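Local coordinates for heme utilization carrier protein (Escherichia coli O157:H7, PDB 6U9J) that probably binds heme and carries it through the cytosol, consistent with a part in anaerobic heme breakdown that involves anaerobilin, at residues T9-T14 with I107-M112; V57-H62 with A128-F133; H81-L86 with H95-N100. One frame throughout, in Å; residues are numbered along the deposited sequence. Where two conformers were deposited one is given.

Contact 1: T9-T14 with I107-M112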
loop_
_atom_site.group_PDB
_atom_site.type_symbol
_atom_site.label_atom_id
_atom_site.label_comp_id
_atom_site.label_asym_id
_atom_site.label_seq_id
_atom_site.Cartn_x
_atom_site.Cartn_y
_atom_site.Cartn_z
ATOM N N THR A 9 16.179 16.072 21.132
ATOM C CA THR A 9 17.367 16.449 20.374
ATOM C C THR A 9 17.417 15.804 18.985
ATOM O O THR A 9 18.494 15.707 18.382
ATOM C CB THR A 9 18.634 16.130 21.183
ATOM O OG1 THR A 9 19.735 16.902 20.684
ATOM C CG2 THR A 9 18.966 14.631 21.171
ATOM N N GLU A 10 16.261 15.381 18.458
ATOM C CA GLU A 10 16.059 14.940 17.076
ATOM C C GLU A 10 16.855 13.685 16.728
ATOM O O GLU A 10 18.070 13.753 16.509
ATOM C CB GLU A 10 16.410 16.062 16.091
ATOM C CG GLU A 10 15.941 15.832 14.639
ATOM C CD GLU A 10 14.420 15.789 14.475
ATOM O OE1 GLU A 10 13.840 14.678 14.498
ATOM O OE2 GLU A 10 13.805 16.871 14.311
ATOM N N PRO A 11 16.199 12.529 16.630
ATOM C CA PRO A 11 16.911 11.303 16.246
ATOM C C PRO A 11 17.408 11.379 14.809
ATOM O O PRO A 11 16.873 12.109 13.974
ATOM C CB PRO A 11 15.856 10.200 16.413
ATOM C CG PRO A 11 14.693 10.837 17.118
ATOM C CD PRO A 11 14.763 12.302 16.855
ATOM N N ASP A 12 18.445 10.589 14.527
ATOM C CA ASP A 12 19.147 10.660 13.250
ATOM C C ASP A 12 18.460 9.886 12.130
ATOM O O ASP A 12 18.989 9.861 11.011
ATOM C CB ASP A 12 20.581 10.144 13.410
ATOM C CG ASP A 12 21.260 10.676 14.657
ATOM O OD1 ASP A 12 21.153 11.893 14.922
ATOM O OD2 ASP A 12 21.900 9.877 15.375
ATOM N N GLY A 13 17.314 9.262 12.386
ATOM C CA GLY A 13 16.640 8.440 11.388
ATOM C C GLY A 13 15.150 8.406 11.594
ATOM O O GLY A 13 14.551 9.405 12.026
ATOM N N THR A 14 14.537 7.266 11.293
ATOM C CA THR A 14 13.088 7.138 11.370
ATOM C C THR A 14 12.626 6.984 12.818
ATOM O O THR A 14 13.396 6.641 13.716
ATOM C CB THR A 14 12.610 5.943 10.550
ATOM O OG1 THR A 14 13.115 4.737 11.137
ATOM C CG2 THR A 14 13.083 6.054 9.101
ATOM N N ILE A 107 2.634 15.596 12.767
ATOM C CA ILE A 107 4.027 15.650 13.201
ATOM C C ILE A 107 4.826 16.597 12.322
ATOM O O ILE A 107 4.716 16.570 11.096
ATOM C CB ILE A 107 4.663 14.245 13.157
ATOM C CG1 ILE A 107 3.915 13.302 14.098
ATOM C CG2 ILE A 107 6.170 14.329 13.510
ATOM C CD1 ILE A 107 4.162 11.832 13.804
ATOM N N GLU A 108 5.680 17.405 12.953
ATOM C CA GLU A 108 6.700 18.167 12.246
ATOM C C GLU A 108 8.046 17.825 12.859
ATOM O O GLU A 108 8.191 17.840 14.084
ATOM C CB GLU A 108 6.450 19.672 12.334
ATOM C CG GLU A 108 5.156 20.098 11.660
ATOM C CD GLU A 108 4.853 21.568 11.887
ATOM O OE1 GLU A 108 4.024 21.877 12.767
ATOM O OE2 GLU A 108 5.456 22.411 11.188
ATOM N N ARG A 109 9.006 17.475 12.014
ATOM C CA ARG A 109 10.354 17.207 12.512
ATOM C C ARG A 109 11.335 17.299 11.357
ATOM O O ARG A 109 10.959 17.452 10.195
ATOM C CB ARG A 109 10.430 15.827 13.177
ATOM C CG ARG A 109 10.095 14.687 12.227
ATOM C CD ARG A 109 10.184 13.334 12.920
ATOM N NE ARG A 109 11.552 13.064 13.362
ATOM C CZ ARG A 109 12.334 12.096 12.885
ATOM N NH1 ARG A 109 13.566 11.953 13.361
ATOM N NH2 ARG A 109 11.891 11.266 11.950
ATOM N N LYS A 110 12.622 17.232 11.689
ATOM C CA LYS A 110 13.622 17.068 10.650
ATOM C C LYS A 110 13.959 15.594 10.475
ATOM O O LYS A 110 14.103 14.856 11.456
ATOM C CB LYS A 110 14.886 17.863 10.972
ATOM C CG LYS A 110 14.750 19.339 10.629
ATOM C CD LYS A 110 16.071 20.054 10.686
ATOM C CE LYS A 110 15.869 21.535 10.451
ATOM N NZ LYS A 110 15.825 21.868 9.003
ATOM N N PHE A 111 14.029 15.163 9.216
ATOM C CA PHE A 111 14.435 13.809 8.858
ATOM C C PHE A 111 15.679 13.939 7.995
ATOM O O PHE A 111 15.595 14.387 6.846
ATOM C CB PHE A 111 13.323 13.062 8.118
ATOM C CG PHE A 111 13.710 11.678 7.702
ATOM C CD1 PHE A 111 14.105 10.743 8.648
ATOM C CD2 PHE A 111 13.688 11.309 6.368
ATOM C CE1 PHE A 111 14.468 9.465 8.270
ATOM C CE2 PHE A 111 14.054 10.031 5.983
ATOM C CZ PHE A 111 14.446 9.111 6.935
ATOM N N MET A 112 16.827 13.570 8.559
ATOM C CA MET A 112 18.108 13.730 7.873
ATOM C C MET A 112 18.266 15.153 7.336
ATOM O O MET A 112 18.664 15.371 6.189
ATOM C CB MET A 112 18.245 12.706 6.751
ATOM C CG MET A 112 17.826 11.306 7.170
ATOM S SD MET A 112 18.535 10.038 6.113
ATOM C CE MET A 112 17.732 10.425 4.566
HETATM O O HOH W 1 16.652 12.413 11.255
#
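Arg109 and Glu10 form a salt bridge that ties the loop between helices 3-7 and 15-22 to the C-terminal end of strand 103-111, in the six-stranded antiparallel sheet. The guanidinium takes the carboxylate side-on, yet spends both donors on one oxygen: Arg109 NE and Arg109 NH1 each lie 3.0 Å from Glu10 OE1 and come from the same face of the carboxylate. Arg109 CG sits between backbone N and carbonyl carbon, and a bend at chi3 (-64°) brings NE and NH1 there. Both bonds are bent, 137° at the hydrogen, and the two flat groups are turned 47° apart. Glu10 OE2 is left to the backbone, accepting Lys110 N at 2.9 Å from well above the carboxylate plane. The far end of the guanidinium points at Gly13 O, which lies in its plane, 3.0 Å from Arg109 NH1 and 3.2 Å from Arg109 NH2. All three guanidinium nitrogens donate to the loop, NH1 to both acceptors. Beside them, Phe111 turns a ring edge to the loop, its CE1 3.6 Å from Gly13 C. One water closes the contact, donating to Pro11 O at 2.7 Å and accepting from Met112 N at 2.9 Å.

Contact 2: V57-H62 with A128-F133. With PO4 (phosphate ion), chain E.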
loop_
_atom_site.group_PDB
_atom_site.type_symbol
_atom_site.label_atom_id
_atom_site.label_comp_id
_atom_site.label_asym_id
_atom_site.label_seq_id
_atom_site.Cartn_x
_atom_site.Cartn_y
_atom_site.Cartn_z
ATOM N N VAL A 57 -0.355 15.631 -2.305
ATOM C CA VAL A 57 0.294 15.081 -1.125
ATOM C C VAL A 57 0.809 13.686 -1.475
ATOM O O VAL A 57 0.500 13.138 -2.532
ATOM C CB VAL A 57 -0.653 15.035 0.092
ATOM C CG1 VAL A 57 -1.073 16.457 0.498
ATOM C CG2 VAL A 57 -1.889 14.166 -0.188
ATOM N N THR A 58 1.598 13.107 -0.574
ATOM C CA THR A 58 2.096 11.746 -0.736
ATOM C C THR A 58 1.494 10.841 0.328
ATOM O O THR A 58 1.726 11.036 1.526
ATOM C CB THR A 58 3.619 11.698 -0.662
ATOM O OG1 THR A 58 4.168 12.578 -1.651
ATOM C CG2 THR A 58 4.115 10.265 -0.906
ATOM N N THR A 59 0.740 9.839 -0.115
ATOM C CA THR A 59 0.141 8.844 0.758
ATOM C C THR A 59 0.982 7.580 0.699
ATOM O O THR A 59 1.323 7.116 -0.393
ATOM C CB THR A 59 -1.291 8.541 0.325
ATOM O OG1 THR A 59 -2.055 9.751 0.333
ATOM C CG2 THR A 59 -1.929 7.528 1.263
ATOM N N LEU A 60 1.329 7.044 1.859
ATOM C CA LEU A 60 2.276 5.946 1.960
ATOM C C LEU A 60 1.681 4.803 2.772
ATOM O O LEU A 60 1.071 5.025 3.822
ATOM C CB LEU A 60 3.590 6.445 2.604
ATOM C CG LEU A 60 4.765 5.492 2.815
ATOM C CD1 LEU A 60 6.089 6.233 2.644
ATOM C CD2 LEU A 60 4.683 4.830 4.184
ATOM N N VAL A 61 1.863 3.573 2.292
ATOM C CA VAL A 61 1.585 2.386 3.086
ATOM C C VAL A 61 2.851 1.540 3.134
ATOM O O VAL A 61 3.569 1.424 2.136
ATOM C CB VAL A 61 0.387 1.590 2.530
ATOM C CG1 VAL A 61 0.682 1.064 1.136
ATOM C CG2 VAL A 61 0.012 0.467 3.492
ATOM N N HIS A 62 3.123 0.963 4.303
ATOM C CA HIS A 62 4.387 0.306 4.628
ATOM C C HIS A 62 4.074 -1.099 5.126
ATOM O O HIS A 62 3.437 -1.258 6.173
ATOM C CB HIS A 62 5.131 1.116 5.694
ATOM C CG HIS A 62 6.584 0.784 5.844
ATOM N ND1 HIS A 62 7.442 1.567 6.588
ATOM C CD2 HIS A 62 7.325 -0.249 5.379
ATOM C CE1 HIS A 62 8.653 1.041 6.558
ATOM N NE2 HIS A 62 8.610 -0.062 5.833
ATOM N N ALA A 128 1.545 2.282 12.819
ATOM C CA ALA A 128 0.963 3.077 11.750
ATOM C C ALA A 128 0.222 2.178 10.766
ATOM O O ALA A 128 0.734 1.128 10.362
ATOM C CB ALA A 128 2.058 3.878 11.034
ATOM N N MET A 129 -0.996 2.574 10.405
ATOM C CA MET A 129 -1.692 1.925 9.303
ATOM C C MET A 129 -1.616 2.716 8.007
ATOM O O MET A 129 -1.817 2.141 6.933
ATOM C CB MET A 129 -3.168 1.651 9.658
ATOM C CG MET A 129 -3.810 2.617 10.631
ATOM S SD MET A 129 -5.547 2.202 10.962
ATOM C CE MET A 129 -6.104 2.554 9.342
ATOM N N LEU A 130 -1.258 3.997 8.068
ATOM C CA LEU A 130 -1.210 4.818 6.870
ATOM C C LEU A 130 -0.462 6.083 7.237
ATOM O O LEU A 130 -0.508 6.508 8.389
ATOM C CB LEU A 130 -2.618 5.155 6.366
ATOM C CG LEU A 130 -2.682 5.720 4.956
ATOM C CD1 LEU A 130 -2.364 4.649 3.918
ATOM C CD2 LEU A 130 -4.053 6.327 4.710
ATOM N N LYS A 131 0.246 6.665 6.266
ATOM C CA LYS A 131 0.918 7.944 6.458
ATOM C C LYS A 131 0.613 8.857 5.281
ATOM O O LYS A 131 0.509 8.399 4.142
ATOM C CB LYS A 131 2.450 7.773 6.584
ATOM C CG LYS A 131 2.895 6.918 7.767
ATOM C CD LYS A 131 4.410 6.951 7.940
ATOM C CE LYS A 131 4.861 6.050 9.075
ATOM N NZ LYS A 131 6.334 6.216 9.321
ATOM N N ILE A 132 0.453 10.147 5.553
ATOM C CA ILE A 132 0.372 11.168 4.513
ATOM C C ILE A 132 1.458 12.194 4.783
ATOM O O ILE A 132 1.565 12.697 5.905
ATOM C CB ILE A 132 -1.003 11.850 4.471
ATOM C CG1 ILE A 132 -2.105 10.823 4.193
ATOM C CG2 ILE A 132 -1.026 12.935 3.398
ATOM C CD1 ILE A 132 -3.494 11.399 4.375
ATOM N N PHE A 133 2.253 12.510 3.758
ATOM C CA PHE A 133 3.324 13.493 3.848
ATOM C C PHE A 133 3.014 14.688 2.961
ATOM O O PHE A 133 2.508 14.527 1.854
ATOM C CB PHE A 133 4.664 12.888 3.409
ATOM C CG PHE A 133 5.195 11.862 4.349
ATOM C CD1 PHE A 133 4.837 10.530 4.216
ATOM C CD2 PHE A 133 6.074 12.225 5.364
ATOM C CE1 PHE A 133 5.332 9.574 5.092
ATOM C CE2 PHE A 133 6.576 11.272 6.244
ATOM C CZ PHE A 133 6.203 9.948 6.109
HETATM P P PO4 E . 4.894 15.653 -4.158
HETATM O O1 PO4 E . 3.647 15.014 -3.572
HETATM O O2 PO4 E . 5.376 14.835 -5.336
HETATM O O3 PO4 E . 4.581 17.062 -4.611
HETATM O O4 PO4 E . 5.995 15.704 -3.123
HETATM O O HOH W 2 7.448 4.531 6.845
#
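Val57 and Ile132 meet at an angle, CG2 of Val57 3.9 Å from CG2 of Ile132, on a buried face that also takes in Thr59 and Leu130. There CG2 of Thr59 lies 3.9 Å from Leu130 CD1, while Leu74 covers Thr59 and Ile132, and Leu68 of the second subunit packs on Thr59 and Leu130. The other face carries Thr58, Leu60, Lys131 and Phe133, with Leu60 CD1 approaching Phe133 CE1 at 4.2 Å. Between the faces the backbones pair antiparallel: Thr58 and Phe133 exchange two nearly straight hydrogen bonds, the shorter from Phe133 N to Thr58 O at 2.7 Å, and Leu60 and Lys131 exchange two more. The polar groups lie at the margin of the Thr58 and Lys131 face. Thr58 OG1 makes a weak bond of 3.1 Å to O1 of a phosphate ion, probably from the crystallisation liquor, which Ser71 also holds. Extended beyond CG, the Lys131 chain carries its ammonium clear of strand 57-62 to a salt bridge with Glu16; a water 3.2 Å from Lys131 NZ also bonds His62 ND1. The strand turns a corner where Met129 and Leu130 together face Phe121, a classic beta bulge against strand 114-122, its other neighbour in the antiparallel sheet.

Contact 3: H81-L86 with H95-N100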
loop_
_atom_site.group_PDB
_atom_site.type_symbol
_atom_site.label_atom_id
_atom_site.label_comp_id
_atom_site.label_asym_id
_atom_site.label_seq_id
_atom_site.Cartn_x
_atom_site.Cartn_y
_atom_site.Cartn_z
ATOM N N HIS A 81 -20.485 -0.125 5.727
ATOM C CA HIS A 81 -20.249 -1.439 6.332
ATOM C C HIS A 81 -18.875 -1.547 6.986
ATOM O O HIS A 81 -18.207 -2.583 6.906
ATOM C CB HIS A 81 -20.423 -2.557 5.303
ATOM C CG HIS A 81 -21.837 -2.765 4.873
ATOM N ND1 HIS A 81 -22.878 -2.856 5.772
ATOM C CD2 HIS A 81 -22.385 -2.909 3.643
ATOM C CE1 HIS A 81 -24.009 -3.036 5.113
ATOM N NE2 HIS A 81 -23.737 -3.072 3.822
ATOM N N GLY A 82 -18.448 -0.475 7.648
ATOM C CA GLY A 82 -17.196 -0.482 8.370
ATOM C C GLY A 82 -15.977 -0.085 7.565
ATOM O O GLY A 82 -14.913 0.141 8.158
ATOM N N TYR A 83 -16.082 0.002 6.244
ATOM C CA TYR A 83 -14.971 0.463 5.419
ATOM C C TYR A 83 -15.144 1.933 5.075
ATOM O O TYR A 83 -16.261 2.424 4.885
ATOM C CB TYR A 83 -14.892 -0.334 4.111
ATOM C CG TYR A 83 -14.274 -1.706 4.218
ATOM C CD1 TYR A 83 -12.926 -1.865 4.501
ATOM C CD2 TYR A 83 -15.041 -2.844 4.020
ATOM C CE1 TYR A 83 -12.360 -3.127 4.587
ATOM C CE2 TYR A 83 -14.488 -4.105 4.106
ATOM C CZ TYR A 83 -13.147 -4.240 4.390
ATOM O OH TYR A 83 -12.593 -5.496 4.477
ATOM N N PHE A 84 -14.022 2.634 4.963
ATOM C CA PHE A 84 -13.986 3.925 4.297
ATOM C C PHE A 84 -13.502 3.688 2.869
ATOM O O PHE A 84 -12.354 3.283 2.651
ATOM C CB PHE A 84 -13.085 4.892 5.055
ATOM C CG PHE A 84 -13.093 6.274 4.512
ATOM C CD1 PHE A 84 -14.224 7.067 4.583
ATOM C CD2 PHE A 84 -11.933 6.812 3.949
ATOM C CE1 PHE A 84 -14.215 8.364 4.086
ATOM C CE2 PHE A 84 -11.920 8.103 3.454
ATOM C CZ PHE A 84 -13.043 8.888 3.528
ATOM N N ASN A 85 -14.382 3.908 1.903
ATOM C CA ASN A 85 -14.155 3.506 0.525
ATOM C C ASN A 85 -13.772 4.725 -0.289
ATOM O O ASN A 85 -14.532 5.693 -0.357
ATOM C CB ASN A 85 -15.418 2.848 -0.027
ATOM C CG ASN A 85 -15.845 1.684 0.809
ATOM O OD1 ASN A 85 -16.931 1.686 1.389
ATOM N ND2 ASN A 85 -14.995 0.673 0.889
ATOM N N LEU A 86 -12.585 4.686 -0.884
ATOM C CA LEU A 86 -12.089 5.834 -1.618
ATOM C C LEU A 86 -12.745 5.918 -2.985
ATOM O O LEU A 86 -12.973 4.897 -3.645
ATOM C CB LEU A 86 -10.569 5.746 -1.772
ATOM C CG LEU A 86 -9.798 5.714 -0.452
ATOM C CD1 LEU A 86 -8.269 5.787 -0.695
ATOM C CD2 LEU A 86 -10.252 6.830 0.464
ATOM N N HIS A 95 -9.604 1.032 0.112
ATOM C CA HIS A 95 -10.456 1.117 1.288
ATOM C C HIS A 95 -9.616 1.066 2.552
ATOM O O HIS A 95 -8.556 0.436 2.589
ATOM C CB HIS A 95 -11.492 -0.014 1.318
ATOM C CG HIS A 95 -11.870 -0.515 -0.037
ATOM N ND1 HIS A 95 -12.833 0.085 -0.818
ATOM C CD2 HIS A 95 -11.373 -1.538 -0.768
ATOM C CE1 HIS A 95 -12.930 -0.563 -1.964
ATOM N NE2 HIS A 95 -12.053 -1.549 -1.960
ATOM N N ILE A 96 -10.121 1.725 3.591
ATOM C CA ILE A 96 -9.452 1.815 4.884
ATOM C C ILE A 96 -10.431 1.347 5.954
ATOM O O ILE A 96 -11.586 1.771 5.967
ATOM C CB ILE A 96 -8.979 3.247 5.202
ATOM C CG1 ILE A 96 -7.949 3.713 4.170
ATOM C CG2 ILE A 96 -8.370 3.308 6.605
ATOM C CD1 ILE A 96 -7.756 5.215 4.166
ATOM N N LYS A 97 -9.955 0.483 6.848
ATOM C CA LYS A 97 -10.775 0.108 8.007
ATOM C C LYS A 97 -10.644 1.242 9.023
ATOM O O LYS A 97 -9.927 1.159 10.024
ATOM C CB LYS A 97 -10.338 -1.234 8.578
ATOM C CG LYS A 97 -10.592 -2.402 7.645
ATOM C CD LYS A 97 -10.091 -3.712 8.230
ATOM C CE LYS A 97 -10.208 -4.824 7.197
ATOM N NZ LYS A 97 -9.498 -6.063 7.630
ATOM N N ALA A 98 -11.357 2.336 8.748
ATOM C CA ALA A 98 -11.171 3.563 9.519
ATOM C C ALA A 98 -11.633 3.437 10.963
ATOM O O ALA A 98 -11.153 4.183 11.818
ATOM C CB ALA A 98 -11.899 4.725 8.850
ATOM N N GLU A 99 -12.565 2.530 11.269
ATOM C CA GLU A 99 -12.899 2.350 12.675
ATOM C C GLU A 99 -11.827 1.610 13.447
ATOM O O GLU A 99 -11.895 1.561 14.684
ATOM C CB GLU A 99 -14.223 1.594 12.810
ATOM C CG GLU A 99 -15.292 2.124 11.895
ATOM C CD GLU A 99 -15.569 3.594 12.108
ATOM O OE1 GLU A 99 -15.828 4.296 11.107
ATOM O OE2 GLU A 99 -15.548 4.044 13.275
ATOM N N ASN A 100 -10.840 1.036 12.761
ATOM C CA ASN A 100 -9.672 0.499 13.428
ATOM C C ASN A 100 -8.608 1.569 13.656
ATOM O O ASN A 100 -7.589 1.279 14.282
ATOM C CB ASN A 100 -9.085 -0.658 12.617
ATOM C CG ASN A 100 -9.698 -2.001 12.985
ATOM O OD1 ASN A 100 -10.275 -2.153 14.054
ATOM N ND2 ASN A 100 -9.530 -2.984 12.113
HETATM O O HOH W 3 -13.153 -0.025 10.136
HETATM O O HOH W 4 -15.212 3.261 8.581
#
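Phe84 and Ile96 pair across an antiparallel beta hairpin, strands 83-86 and 92-96, in the small sheet they form with strand 77-80 within this chain. Two backbone bonds join them, Phe84 N to Ile96 O at 2.8 Å and Ile96 N to Phe84 O at 2.9 Å, and the neighbouring Asn85 and His95 form a non-hydrogen-bonded pair. On the face of Asn85 and His95 the amide plane stands 77° from the imidazole, with Asn85 ND2 2.8 Å from His95 ND1. On the opposite face, Phe84 CB touches Ala98 CB at 4.0 Å. With CG anti to the backbone N (chi1 -175°), the Phe84 ring swings away from strand 92-96 and meets Phe44 and Trp48 edge-to-face. Tyr83 and Lys97 run alongside one another: Lys97 CG sits 3.6 Å from Tyr83 CE1, and the extended lysine continues past the phenol to bond Ala64 O of the second subunit. Beyond Ile96 the chain leaves the strand through an inverse gamma turn centred on Lys97, followed by a short 3-10 segment. Here direct pairing gives way to water: one molecule donates to Gly82 O at 2.7 Å and accepts from Glu99 N at 2.9 Å. His95 and Ile96 also pair antiparallel with a strand of the second subunit, making this a hairpin whose sheet runs on across the dimer interface.

In the fold
Contacts 1 and 2 reach the same six-stranded sheet, their centres about 17 Å apart and their nearest atoms about 6 Å. The start of helix 15-22 links them: it follows loop 9-14 directly, and its Glu16 forms a salt bridge with Lys131. Contact 3 lies on the other side of the chain's centre from contact 1, about 30 Å between centres, but only about 15 Å from contact 2, which it touches. There the corner at Met129 meets the hairpin, Met129 CE lying 3.6 Å from Ile96 CG2, and Leu130 CD2 lies 3.9 Å from Ile96 CD1. Contacts 2 and 3 both face the second subunit, whereas contact 1 touches no part of it.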